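Side-chain contacts in amidohydrolase (Thermotoga maritima, PDB 3OOQ), which is a putative metal-dependent amidohydrolase of the TIM-barrel type that probably hydrolyses C-N bonds, perhaps as an allantoinase: residues H63-I66 against G67-E70; V309-L312 against E313-T316; K328-D331 against L332-L336; P340-L344 against G345-R349. All blocks are in the same frame, centred on the assembly; numbering follows the deposited sequence.

Contact 1: H63-I66 against G67-E70; sequences HSHI and GLFE
His65 and Leu68 bring their CA atoms to 5.3 Å as the chain leaves strand 54-64 and folds into a tight, irregular turn over residues 65-69. The turn starts at the last residue of the His-Ser-His sequence 63-65, which matches the HxH signature closing the first barrel strand in amidohydrolases; in relatives its histidines bind catalytic metal ions. One acceptor closes the turn. His65 O takes Leu68 N at 2.9 Å, from above the carbonyl plane, and Phe69 N at 3.2 Å, nearly in line with the C=O bond (169°). Gly67 makes the corner with a positive phi of 79°, where a CB would run into Ile66 O.

Ile66 has CG1 anti to its own nitrogen and beside its carbonyl carbon (chi1 -165°), which puts CG1 3.3 Å from Gly67 N; the side chain packs on Ala103, Ile104 and Ala107 of helix 103-108. The imidazole of His65 is anchored through ND1 to Val118 O, with Leu68 CD1 at the ring edge, near its plane. Asp101 OD2 accepts from Gly67 N, a further tie on the corner. Leu68 turns CB back over the carbonyl that accepts both N-H groups, 3.3 Å from His65 O.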
ATOM      1  N   HIS F  63      -3.873  35.784  17.126  1.00 21.89           N
ATOM      2  CA  HIS F  63      -3.824  34.555  16.308  1.00 21.77           C
ATOM      3  C   HIS F  63      -3.424  33.372  17.172  1.00 21.48           C
ATOM      4  O   HIS F  63      -2.266  33.252  17.571  1.00 20.61           O
ATOM      5  CB  HIS F  63      -2.844  34.719  15.137  1.00 22.09           C
ATOM      6  CG  HIS F  63      -2.872  33.588  14.150  1.00 25.53           C
ATOM      7  ND1 HIS F  63      -2.406  32.322  14.450  1.00 23.95           N
ATOM      8  CD2 HIS F  63      -3.324  33.529  12.872  1.00 23.10           C
ATOM      9  CE1 HIS F  63      -2.546  31.541  13.395  1.00 23.84           C
ATOM     10  NE2 HIS F  63      -3.105  32.244  12.427  1.00 25.56           N
ATOM     11  N   SER F  64      -4.380  32.487  17.447  1.00 21.67           N
ATOM     12  CA  SER F  64      -4.136  31.420  18.413  1.00 22.01           C
ATOM     13  C   SER F  64      -4.844  30.120  18.070  1.00 22.08           C
ATOM     14  O   SER F  64      -5.914  30.121  17.450  1.00 22.31           O
ATOM     15  CB  SER F  64      -4.607  31.870  19.803  1.00 21.39           C
ATOM     16  OG  SER F  64      -4.015  31.073  20.805  1.00 21.91           O
ATOM     17  N   HIS F  65      -4.277  29.018  18.540  1.00 21.99           N
ATOM     18  CA  HIS F  65      -4.969  27.741  18.459  1.00 22.74           C
ATOM     19  C   HIS F  65      -5.293  27.153  19.835  1.00 21.75           C
ATOM     20  O   HIS F  65      -5.662  25.999  19.939  1.00 21.53           O
ATOM     21  CB  HIS F  65      -4.198  26.764  17.567  1.00 24.97           C
ATOM     22  CG  HIS F  65      -3.696  27.389  16.300  1.00 29.30           C
ATOM     23  ND1 HIS F  65      -4.540  27.801  15.290  1.00 27.18           N
ATOM     24  CD2 HIS F  65      -2.443  27.712  15.898  1.00 27.45           C
ATOM     25  CE1 HIS F  65      -3.829  28.323  14.306  1.00 28.89           C
ATOM     26  NE2 HIS F  65      -2.552  28.284  14.648  1.00 29.75           N
ATOM     27  N   ILE F  66      -5.209  27.971  20.887  1.00 21.37           N
ATOM     28  CA  ILE F  66      -5.605  27.525  22.228  1.00 20.27           C
ATOM     29  C   ILE F  66      -7.029  26.979  22.191  1.00 19.86           C
ATOM     30  O   ILE F  66      -7.880  27.478  21.450  1.00 20.09           O
ATOM     31  CB  ILE F  66      -5.434  28.634  23.303  1.00 20.53           C
ATOM     32  CG1 ILE F  66      -5.505  28.023  24.715  1.00 18.40           C
ATOM     33  CG2 ILE F  66      -6.482  29.778  23.110  1.00 18.44           C
ATOM     34  CD1 ILE F  66      -4.772  28.819  25.790  1.00 20.52           C
ATOM     35  N   GLY F  67      -7.283  25.932  22.961  1.00 21.30           N
ATOM     36  CA  GLY F  67      -8.591  25.297  22.962  1.00 22.38           C
ATOM     37  C   GLY F  67      -8.821  24.366  21.780  1.00 23.71           C
ATOM     38  O   GLY F  67      -9.618  23.429  21.885  1.00 24.61           O
ATOM     39  N   LEU F  68      -8.143  24.619  20.660  1.00 24.40           N
ATOM     40  CA  LEU F  68      -8.235  23.742  19.472  1.00 25.82           C
ATOM     41  C   LEU F  68      -7.279  22.552  19.528  1.00 26.56           C
ATOM     42  O   LEU F  68      -7.608  21.452  19.073  1.00 27.28           O
ATOM     43  CB  LEU F  68      -7.955  24.518  18.171  1.00 26.33           C
ATOM     44  CG  LEU F  68      -8.968  25.516  17.629  1.00 26.50           C
ATOM     45  CD1 LEU F  68      -8.531  25.973  16.247  1.00 26.87           C
ATOM     46  CD2 LEU F  68     -10.324  24.863  17.512  1.00 27.60           C
ATOM     47  N   PHE F  69      -6.083  22.808  20.041  1.00 26.66           N
ATOM     48  CA  PHE F  69      -5.036  21.817  20.163  1.00 27.75           C
ATOM     49  C   PHE F  69      -4.855  21.627  21.670  1.00 26.20           C
ATOM     50  O   PHE F  69      -4.007  22.268  22.281  1.00 26.79           O
ATOM     51  CB  PHE F  69      -3.781  22.389  19.488  1.00 30.22           C
ATOM     52  CG  PHE F  69      -2.653  21.417  19.312  1.00 49.43           C
ATOM     53  CD1 PHE F  69      -2.393  20.429  20.257  1.00 32.78           C
ATOM     54  CD2 PHE F  69      -1.807  21.525  18.204  1.00 32.88           C
ATOM     55  CE1 PHE F  69      -1.328  19.535  20.099  1.00 49.94           C
ATOM     56  CE2 PHE F  69      -0.733  20.645  18.039  1.00 49.62           C
ATOM     57  CZ  PHE F  69      -0.497  19.648  18.991  1.00 33.70           C
ATOM     58  N   GLU F  70      -5.697  20.790  22.269  1.00 25.11           N
ATOM     59  CA  GLU F  70      -5.759  20.638  23.737  1.00 25.30           C
ATOM     60  C   GLU F  70      -4.383  20.293  24.306  1.00 24.58           C
ATOM     61  O   GLU F  70      -3.628  19.519  23.692  1.00 24.54           O
ATOM     62  CB  GLU F  70      -6.777  19.539  24.134  1.00 25.98           C
ATOM     63  CG  GLU F  70      -6.996  19.405  25.660  1.00 26.67           C
ATOM     64  CD  GLU F  70      -7.880  18.231  26.099  1.00 26.51           C
ATOM     65  OE1 GLU F  70      -8.470  17.509  25.263  1.00 26.71           O
ATOM     66  OE2 GLU F  70      -7.988  18.035  27.325  1.00 27.79           O
TER

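Contact 2: V309-L312 against E313-T316; sequences VIPL and EFAT
A short 3-10 turn leads from the loop after strand 301-303 into helix 315-321, in which Phe314 holds the N-cap position. Pro311 and Phe314 meet across this turn. The evidence for the turn is a pair of i to i+3 backbone bonds: Ala315 N to Leu312 O at 2.9 Å, and Phe314 N to Pro311 O, whose geometry is less certain because the nitrogen is crowded in the model. In the first, the donor stands 53° out of the carbonyl plane, so it misses the lone-pair directions.

The packing centres on the proline ring. Pro311 CG lies 3.7 Å from Phe314 CD2, and the two side chains slant across one another. Pro311 CB is shared, touching Phe314 CD2 as well as Glu313 CG, which is also 3.7 Å away. Glu313 reaches this place because its CG sits between the backbone N and the carbonyl carbon (chi1 60°), which carries the methylene over the centre of the Phe314 ring, 3.6 Å above its plane. The phenyl is thus touched by a methylene over one face and by proline carbons obliquely.

Leu312 turns the other way, onto Val112 and Val115 of strand 112-117, while its N donates to His307 ND1. Tyr325 of a neighbouring subunit, another copy of the protein, packs against Glu313 and Phe314. Ile310 adds a looser apolar touch, with CG2 4.4 Å from Phe314 CB.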
ATOM      1  N   VAL F 309       2.716  26.723  19.516  1.00 22.99           N
ATOM      2  CA  VAL F 309       4.129  26.851  19.143  1.00 22.67           C
ATOM      3  C   VAL F 309       4.922  27.470  20.303  1.00 22.92           C
ATOM      4  O   VAL F 309       5.995  26.964  20.663  1.00 22.76           O
ATOM      5  CB  VAL F 309       4.323  27.627  17.819  1.00 21.80           C
ATOM      6  CG1 VAL F 309       5.799  27.884  17.569  1.00 24.71           C
ATOM      7  CG2 VAL F 309       3.692  26.843  16.635  1.00 24.40           C
ATOM      8  N   ILE F 310       4.366  28.539  20.878  1.00 22.55           N
ATOM      9  CA  ILE F 310       4.797  29.089  22.165  1.00 23.55           C
ATOM     10  C   ILE F 310       3.577  29.106  23.068  1.00 23.60           C
ATOM     11  O   ILE F 310       2.515  29.582  22.665  1.00 24.36           O
ATOM     12  CB  ILE F 310       5.359  30.536  22.041  1.00 24.83           C
ATOM     13  CG1 ILE F 310       6.533  30.574  21.042  1.00 20.05           C
ATOM     14  CG2 ILE F 310       5.771  31.106  23.413  1.00 19.26           C
ATOM     15  CD1 ILE F 310       6.788  31.972  20.486  1.00 25.83           C
ATOM     16  N   PRO F 311       3.700  28.560  24.289  1.00 23.45           N
ATOM     17  CA  PRO F 311       2.496  28.555  25.114  1.00 23.28           C
ATOM     18  C   PRO F 311       2.041  29.992  25.394  1.00 24.00           C
ATOM     19  O   PRO F 311       2.861  30.868  25.636  1.00 23.99           O
ATOM     20  CB  PRO F 311       2.939  27.855  26.401  1.00 23.42           C
ATOM     21  CG  PRO F 311       4.114  27.021  26.002  1.00 27.20           C
ATOM     22  CD  PRO F 311       4.803  27.789  24.890  1.00 23.09           C
ATOM     23  N   LEU F 312       0.732  30.202  25.356  1.00 23.86           N
ATOM     24  CA  LEU F 312       0.142  31.492  25.559  1.00 23.77           C
ATOM     25  C   LEU F 312       0.519  32.060  26.921  1.00 24.71           C
ATOM     26  O   LEU F 312       0.749  33.272  27.052  1.00 24.58           O
ATOM     27  CB  LEU F 312      -1.374  31.377  25.400  1.00 23.60           C
ATOM     28  CG  LEU F 312      -2.175  32.645  25.142  1.00 26.57           C
ATOM     29  CD1 LEU F 312      -1.606  33.461  23.981  1.00 23.08           C
ATOM     30  CD2 LEU F 312      -3.609  32.259  24.874  1.00 23.71           C
ATOM     31  N   GLU F 313       0.633  31.176  27.917  1.00 25.33           N
ATOM     32  CA  GLU F 313       1.045  31.570  29.263  1.00 25.44           C
ATOM     33  C   GLU F 313       2.329  32.375  29.240  1.00 24.61           C
ATOM     34  O   GLU F 313       2.600  33.137  30.187  1.00 25.14           O
ATOM     35  CB  GLU F 313       1.208  30.355  30.191  1.00 26.71           C
ATOM     36  CG  GLU F 313       2.250  29.324  29.753  1.00 28.43           C
ATOM     37  CD  GLU F 313       2.208  28.051  30.597  1.00 28.98           C
ATOM     38  OE1 GLU F 313       2.050  28.181  31.846  1.00 28.82           O
ATOM     39  OE2 GLU F 313       2.337  26.932  30.008  1.00 28.36           O
ATOM     40  N   PHE F 314       3.109  32.217  28.170  1.00 23.24           N
ATOM     41  CA  PHE F 314       4.418  32.860  28.078  1.00 23.20           C
ATOM     42  C   PHE F 314       4.477  34.073  27.133  1.00 21.76           C
ATOM     43  O   PHE F 314       5.561  34.510  26.738  1.00 20.63           O
ATOM     44  CB  PHE F 314       5.498  31.834  27.720  1.00 24.45           C
ATOM     45  CG  PHE F 314       5.663  30.727  28.751  1.00 27.39           C
ATOM     46  CD1 PHE F 314       5.772  31.024  30.110  1.00 25.61           C
ATOM     47  CD2 PHE F 314       5.728  29.389  28.350  1.00 25.58           C
ATOM     48  CE1 PHE F 314       5.930  29.999  31.065  1.00 27.90           C
ATOM     49  CE2 PHE F 314       5.881  28.348  29.291  1.00 27.18           C
ATOM     50  CZ  PHE F 314       5.983  28.652  30.648  1.00 26.37           C
ATOM     51  N   ALA F 315       3.308  34.624  26.792  1.00 21.51           N
ATOM     52  CA  ALA F 315       3.237  35.815  25.950  1.00 20.97           C
ATOM     53  C   ALA F 315       4.163  36.944  26.444  1.00 21.61           C
ATOM     54  O   ALA F 315       4.846  37.595  25.628  1.00 22.03           O
ATOM     55  CB  ALA F 315       1.801  36.304  25.840  1.00 20.72           C
ATOM     56  N   THR F 316       4.188  37.182  27.762  1.00 21.89           N
ATOM     57  CA  THR F 316       5.036  38.254  28.319  1.00 22.74           C
ATOM     58  C   THR F 316       6.508  37.923  28.238  1.00 22.76           C
ATOM     59  O   THR F 316       7.350  38.831  28.215  1.00 23.50           O
ATOM     60  CB  THR F 316       4.682  38.643  29.782  1.00 22.98           C
ATOM     61  OG1 THR F 316       4.862  37.514  30.652  1.00 22.04           O
ATOM     62  CG2 THR F 316       3.239  39.128  29.858  1.00 20.82           C
TER

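Contact 3: K328-D331 against L332-L336; sequences KEED and LLKIL
Leu332 lays its isobutyl group against the carbonyl of Lys328 one turn earlier, with CG 3.5 Å from Lys328 O. Its CG stands anti to its own carbonyl carbon (chi1 -68°), which directs the branch back along the helix and sets CD1 beside the same oxygen. Beyond it lie Ile291 of helix 290-297 and Met323. With an alanine in place of Leu332 both methyls are lost, and a gap would probably open between the first turn and Ile291.

Lys328 is the N-cap of helix 329-334, and four successive i to i+4 bonds define the helix here. The first, Leu332 N to Lys328 O, measures 3.0 Å and lies in the carbonyl plane; the last, Ile335 N to Asp331 O, runs nearly straight out from the carbonyl.

Two pairs of side chains lie side by side, each pointing the same way. Glu329 CG runs alongside Leu333 CD1 at 3.9 Å, while Glu329 OE2 is bonded to His367 NE2, which fixes the carboxylate. In the second pair, Glu330 OE1 stays 4.1 Å from Lys334 NZ, opposite charges too far apart for a salt bridge. Lys334 CG rests 3.3 Å from Glu330 O.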
ATOM      1  N   LYS F 328      11.186  48.440  22.326  1.00 29.06           N
ATOM      2  CA  LYS F 328      10.988  49.205  23.553  1.00 30.59           C
ATOM      3  C   LYS F 328       9.698  48.820  24.255  1.00 28.89           C
ATOM      4  O   LYS F 328       8.688  48.533  23.609  1.00 27.55           O
ATOM      5  CB  LYS F 328      11.005  50.709  23.250  1.00 33.29           C
ATOM      6  CG  LYS F 328      12.264  51.152  22.525  1.00 50.01           C
ATOM      7  CD  LYS F 328      11.933  52.211  21.476  1.00 37.52           C
ATOM      8  CE  LYS F 328      13.137  52.504  20.559  1.00 51.02           C
ATOM      9  NZ  LYS F 328      12.730  53.302  19.371  1.00 38.85           N
ATOM     10  N   GLU F 329       9.744  48.856  25.587  1.00 28.62           N
ATOM     11  CA  GLU F 329       8.656  48.408  26.450  1.00 28.39           C
ATOM     12  C   GLU F 329       7.265  48.925  26.057  1.00 27.76           C
ATOM     13  O   GLU F 329       6.324  48.139  25.957  1.00 27.50           O
ATOM     14  CB  GLU F 329       8.964  48.788  27.910  1.00 29.35           C
ATOM     15  CG  GLU F 329       7.815  48.510  28.858  1.00 27.14           C
ATOM     16  CD  GLU F 329       7.950  49.249  30.188  1.00 30.75           C
ATOM     17  OE1 GLU F 329       9.101  49.473  30.630  1.00 28.11           O
ATOM     18  OE2 GLU F 329       6.903  49.599  30.788  1.00 27.30           O
ATOM     19  N   GLU F 330       7.150  50.244  25.865  1.00 27.21           N
ATOM     20  CA  GLU F 330       5.883  50.915  25.546  1.00 26.89           C
ATOM     21  C   GLU F 330       5.238  50.277  24.309  1.00 25.68           C
ATOM     22  O   GLU F 330       4.037  49.983  24.296  1.00 25.85           O
ATOM     23  CB  GLU F 330       6.141  52.421  25.307  1.00 27.33           C
ATOM     24  CG  GLU F 330       4.911  53.316  25.171  1.00 54.90           C
ATOM     25  CD  GLU F 330       5.268  54.790  24.873  1.00 30.00           C
ATOM     26  OE1 GLU F 330       4.545  55.427  24.071  1.00 55.35           O
ATOM     27  OE2 GLU F 330       6.267  55.302  25.433  1.00 55.64           O
ATOM     28  N   ASP F 331       6.051  50.065  23.281  1.00 25.13           N
ATOM     29  CA  ASP F 331       5.616  49.440  22.021  1.00 25.19           C
ATOM     30  C   ASP F 331       5.217  47.964  22.198  1.00 24.24           C
ATOM     31  O   ASP F 331       4.179  47.496  21.677  1.00 23.80           O
ATOM     32  CB  ASP F 331       6.745  49.531  20.983  1.00 25.75           C
ATOM     33  CG  ASP F 331       6.963  50.946  20.461  1.00 36.61           C
ATOM     34  OD1 ASP F 331       5.987  51.720  20.382  1.00 26.82           O
ATOM     35  OD2 ASP F 331       8.117  51.279  20.111  1.00 27.16           O
ATOM     36  N   LEU F 332       6.062  47.235  22.921  1.00 23.09           N
ATOM     37  CA  LEU F 332       5.827  45.823  23.179  1.00 21.88           C
ATOM     38  C   LEU F 332       4.543  45.604  23.970  1.00 22.20           C
ATOM     39  O   LEU F 332       3.856  44.594  23.781  1.00 22.49           O
ATOM     40  CB  LEU F 332       7.016  45.217  23.910  1.00 21.03           C
ATOM     41  CG  LEU F 332       8.292  45.139  23.084  1.00 22.64           C
ATOM     42  CD1 LEU F 332       9.496  44.934  23.999  1.00 21.50           C
ATOM     43  CD2 LEU F 332       8.197  43.991  22.040  1.00 20.64           C
ATOM     44  N   LEU F 333       4.210  46.546  24.851  1.00 21.61           N
ATOM     45  CA  LEU F 333       2.928  46.469  25.546  1.00 21.52           C
ATOM     46  C   LEU F 333       1.755  46.684  24.593  1.00 20.98           C
ATOM     47  O   LEU F 333       0.777  45.927  24.635  1.00 20.85           O
ATOM     48  CB  LEU F 333       2.881  47.448  26.729  1.00 21.27           C
ATOM     49  CG  LEU F 333       3.785  47.045  27.881  1.00 18.83           C
ATOM     50  CD1 LEU F 333       3.933  48.220  28.912  1.00 20.90           C
ATOM     51  CD2 LEU F 333       3.198  45.809  28.532  1.00 21.18           C
ATOM     52  N   LYS F 334       1.874  47.685  23.718  1.00 21.09           N
ATOM     53  CA  LYS F 334       0.825  47.997  22.726  1.00 22.30           C
ATOM     54  C   LYS F 334       0.567  46.823  21.764  1.00 21.60           C
ATOM     55  O   LYS F 334      -0.582  46.530  21.424  1.00 21.03           O
ATOM     56  CB  LYS F 334       1.176  49.242  21.894  1.00 23.74           C
ATOM     57  CG  LYS F 334       1.248  50.544  22.655  1.00 26.46           C
ATOM     58  CD  LYS F 334       1.469  51.734  21.719  1.00 26.24           C
ATOM     59  CE  LYS F 334       1.571  53.048  22.532  1.00 28.24           C
ATOM     60  NZ  LYS F 334       1.400  54.275  21.692  1.00 28.53           N
ATOM     61  N   ILE F 335       1.629  46.158  21.320  1.00 21.49           N
ATOM     62  CA  ILE F 335       1.453  45.035  20.379  1.00 21.64           C
ATOM     63  C   ILE F 335       0.859  43.787  21.047  1.00 21.58           C
ATOM     64  O   ILE F 335       0.539  42.787  20.372  1.00 21.49           O
ATOM     65  CB  ILE F 335       2.739  44.704  19.592  1.00 21.98           C
ATOM     66  CG1 ILE F 335       3.810  44.082  20.489  1.00 16.87           C
ATOM     67  CG2 ILE F 335       3.249  45.932  18.875  1.00 16.28           C
ATOM     68  CD1 ILE F 335       5.074  43.623  19.710  1.00 22.95           C
ATOM     69  N   LEU F 336       0.722  43.849  22.368  1.00 21.28           N
ATOM     70  CA  LEU F 336       0.055  42.812  23.135  1.00 21.90           C
ATOM     71  C   LEU F 336      -1.377  43.165  23.520  1.00 21.98           C
ATOM     72  O   LEU F 336      -2.123  42.298  24.021  1.00 22.41           O
ATOM     73  CB  LEU F 336       0.851  42.480  24.389  1.00 22.50           C
ATOM     74  CG  LEU F 336       2.204  41.790  24.195  1.00 24.80           C
ATOM     75  CD1 LEU F 336       2.919  41.684  25.556  1.00 23.52           C
ATOM     76  CD2 LEU F 336       2.047  40.407  23.526  1.00 22.72           C
TER

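Contact 4: P340-L344 against G345-R349; sequences PAKIL and GLEDR
Lys342 and Glu347 cross obliquely over the C-terminal end of helix 338-343, which closes in a Schellman motif. The contact is aliphatic against carboxylate: Lys342 CD touches Glu347 OE2 at 3.3 Å, whereas the lysine bends at chi2 and chi4 and leaves NZ 4.9 Å from that oxygen, beyond salt-bridge range. Glu347 is folded back toward the helix, its CG between the backbone N and the carbonyl carbon (chi1 79°) and the chain bent again at chi2. This brings OE1 to a water that donates to it at 3.0 Å and also to Lys342 O, although other acceptors compete for the water's protons. Replacing Glu347 by an alanine would probably leave that water without its carboxylate mate and the aliphatic part of Lys342 free to turn.

The motif itself is set by two bonds. Leu346 N reaches Ala341 O at 2.8 Å, and Gly345 N reaches Lys342 O from 65° above the carbonyl plane. Gly345 supports this with a positive phi of 73°; a CB there would strike Leu344 O.

Next to the Lys342-Glu347 crossing, Ala341 CB lies 3.8 Å from Glu347 CA. Leu344 and Leu346 both pack on Val131 of strand 125-133, and between them Leu346 CD1 lies 4.1 Å from Leu344 CB.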
ATOM      1  N   PRO F 340      -3.354  44.493  18.652  1.00 21.61           N
ATOM      2  CA  PRO F 340      -4.186  43.327  18.325  1.00 20.91           C
ATOM      3  C   PRO F 340      -5.675  43.653  18.399  1.00 20.37           C
ATOM      4  O   PRO F 340      -6.404  43.305  17.476  1.00 19.38           O
ATOM      5  CB  PRO F 340      -3.810  42.278  19.385  1.00 20.91           C
ATOM      6  CG  PRO F 340      -2.980  43.004  20.412  1.00 22.94           C
ATOM      7  CD  PRO F 340      -2.362  44.175  19.697  1.00 21.32           C
ATOM      8  N   ALA F 341      -6.116  44.354  19.453  1.00 20.13           N
ATOM      9  CA  ALA F 341      -7.516  44.816  19.512  1.00 19.92           C
ATOM     10  C   ALA F 341      -7.955  45.510  18.206  1.00 19.53           C
ATOM     11  O   ALA F 341      -9.040  45.252  17.666  1.00 18.39           O
ATOM     12  CB  ALA F 341      -7.728  45.747  20.704  1.00 20.01           C
ATOM     13  N   LYS F 342      -7.099  46.392  17.719  1.00 21.01           N
ATOM     14  CA  LYS F 342      -7.408  47.221  16.557  1.00 23.55           C
ATOM     15  C   LYS F 342      -7.450  46.337  15.291  1.00 23.74           C
ATOM     16  O   LYS F 342      -8.378  46.435  14.492  1.00 24.65           O
ATOM     17  CB  LYS F 342      -6.388  48.376  16.467  1.00 26.12           C
ATOM     18  CG  LYS F 342      -6.351  49.177  15.170  1.00 40.34           C
ATOM     19  CD  LYS F 342      -7.233  50.405  15.247  1.00 31.25           C
ATOM     20  CE  LYS F 342      -7.242  51.211  13.945  1.00 40.97           C
ATOM     21  NZ  LYS F 342      -6.186  52.263  13.989  1.00 34.16           N
ATOM     22  N   ILE F 343      -6.469  45.446  15.141  1.00 23.12           N
ATOM     23  CA  ILE F 343      -6.440  44.483  14.024  1.00 22.13           C
ATOM     24  C   ILE F 343      -7.698  43.611  13.998  1.00 22.02           C
ATOM     25  O   ILE F 343      -8.207  43.264  12.920  1.00 22.65           O
ATOM     26  CB  ILE F 343      -5.137  43.640  14.046  1.00 21.79           C
ATOM     27  CG1 ILE F 343      -3.936  44.551  13.741  1.00 16.46           C
ATOM     28  CG2 ILE F 343      -5.224  42.470  13.043  1.00 17.72           C
ATOM     29  CD1 ILE F 343      -2.566  43.980  14.082  1.00 21.24           C
ATOM     30  N   LEU F 344      -8.240  43.326  15.179  1.00 20.81           N
ATOM     31  CA  LEU F 344      -9.462  42.542  15.306  1.00 20.71           C
ATOM     32  C   LEU F 344     -10.767  43.335  15.160  1.00 21.12           C
ATOM     33  O   LEU F 344     -11.849  42.749  15.195  1.00 21.06           O
ATOM     34  CB  LEU F 344      -9.446  41.770  16.641  1.00 20.73           C
ATOM     35  CG  LEU F 344      -8.301  40.765  16.848  1.00 22.70           C
ATOM     36  CD1 LEU F 344      -8.248  40.186  18.291  1.00 20.53           C
ATOM     37  CD2 LEU F 344      -8.391  39.644  15.833  1.00 20.70           C
ATOM     38  N   GLY F 345     -10.668  44.658  14.991  1.00 21.00           N
ATOM     39  CA  GLY F 345     -11.849  45.529  14.916  1.00 20.50           C
ATOM     40  C   GLY F 345     -12.550  45.729  16.256  1.00 20.73           C
ATOM     41  O   GLY F 345     -13.741  46.008  16.301  1.00 20.54           O
ATOM     42  N   LEU F 346     -11.797  45.640  17.351  1.00 21.08           N
ATOM     43  CA  LEU F 346     -12.364  45.594  18.693  1.00 21.89           C
ATOM     44  C   LEU F 346     -11.696  46.550  19.704  1.00 23.34           C
ATOM     45  O   LEU F 346     -11.863  46.388  20.922  1.00 23.17           O
ATOM     46  CB  LEU F 346     -12.293  44.140  19.226  1.00 21.65           C
ATOM     47  CG  LEU F 346     -13.217  43.123  18.543  1.00 20.38           C
ATOM     48  CD1 LEU F 346     -12.835  41.695  18.940  1.00 21.27           C
ATOM     49  CD2 LEU F 346     -14.698  43.407  18.834  1.00 21.52           C
ATOM     50  N   GLU F 347     -10.954  47.540  19.212  1.00 24.74           N
ATOM     51  CA  GLU F 347     -10.295  48.514  20.096  1.00 26.26           C
ATOM     52  C   GLU F 347     -11.277  49.426  20.862  1.00 26.13           C
ATOM     53  O   GLU F 347     -10.870  50.157  21.757  1.00 24.99           O
ATOM     54  CB  GLU F 347      -9.248  49.353  19.338  1.00 27.86           C
ATOM     55  CG  GLU F 347      -9.830  50.491  18.489  1.00 30.54           C
ATOM     56  CD  GLU F 347     -10.286  50.037  17.100  1.00 29.68           C
ATOM     57  OE1 GLU F 347     -10.584  48.829  16.904  1.00 30.29           O
ATOM     58  OE2 GLU F 347     -10.344  50.905  16.197  1.00 30.79           O
ATOM     59  N   ASP F 348     -12.562  49.381  20.504  1.00 26.99           N
ATOM     60  CA  ASP F 348     -13.591  50.065  21.292  1.00 28.38           C
ATOM     61  C   ASP F 348     -13.945  49.251  22.542  1.00 27.57           C
ATOM     62  O   ASP F 348     -14.590  49.763  23.456  1.00 27.06           O
ATOM     63  CB  ASP F 348     -14.855  50.317  20.450  1.00 30.68           C
ATOM     64  CG  ASP F 348     -15.428  49.022  19.864  1.00 22.36           C
ATOM     65  OD1 ASP F 348     -16.653  48.831  19.882  1.00 32.66           O
ATOM     66  OD2 ASP F 348     -14.643  48.172  19.400  1.00 32.30           O
ATOM     67  N   ARG F 349     -13.511  47.991  22.584  1.00 27.59           N
ATOM     68  CA  ARG F 349     -13.925  47.071  23.645  1.00 28.17           C
ATOM     69  C   ARG F 349     -12.809  46.573  24.563  1.00 26.33           C
ATOM     70  O   ARG F 349     -12.984  46.515  25.788  1.00 27.09           O
ATOM     71  CB  ARG F 349     -14.678  45.887  23.044  1.00 29.84           C
ATOM     72  CG  ARG F 349     -16.106  46.248  22.650  1.00 35.85           C
ATOM     73  CD  ARG F 349     -16.855  45.012  22.240  1.00 32.66           C
ATOM     74  NE  ARG F 349     -17.037  44.103  23.372  1.00 35.48           N
ATOM     75  CZ  ARG F 349     -17.759  42.988  23.318  1.00 34.13           C
ATOM     76  NH1 ARG F 349     -18.375  42.649  22.188  1.00 34.91           N
ATOM     77  NH2 ARG F 349     -17.870  42.218  24.397  1.00 34.49           N
TER
HETATM   78  O   HOH W   1     -10.174  48.625  13.934  1.00 37.80           O

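Overall arrangement
The four contacts come in series along the chain, all within the amidohydrolase domain, and each is local to a turn, a helix or a helix end. Contact 1 takes in the end of strand 54-64 and the turn after it, contact 2 leads into helix 315-321, contact 3 spans helix 329-334 and contact 4 ends helix 338-343. Contacts 1 and 2 have centres about 12 Å apart and touch, Ile66 CD1 lying 3.7 Å from Leu312 CD2. Contacts 3 and 4, with centres about 15 Å apart, also touch where Pro340 CD meets Ile335 O at 3.3 Å. Side chains from contacts 2, 3 and 4 pack on strand 54-64, so helices late in the sequence, with the turns next to them, cover the first barrel strand.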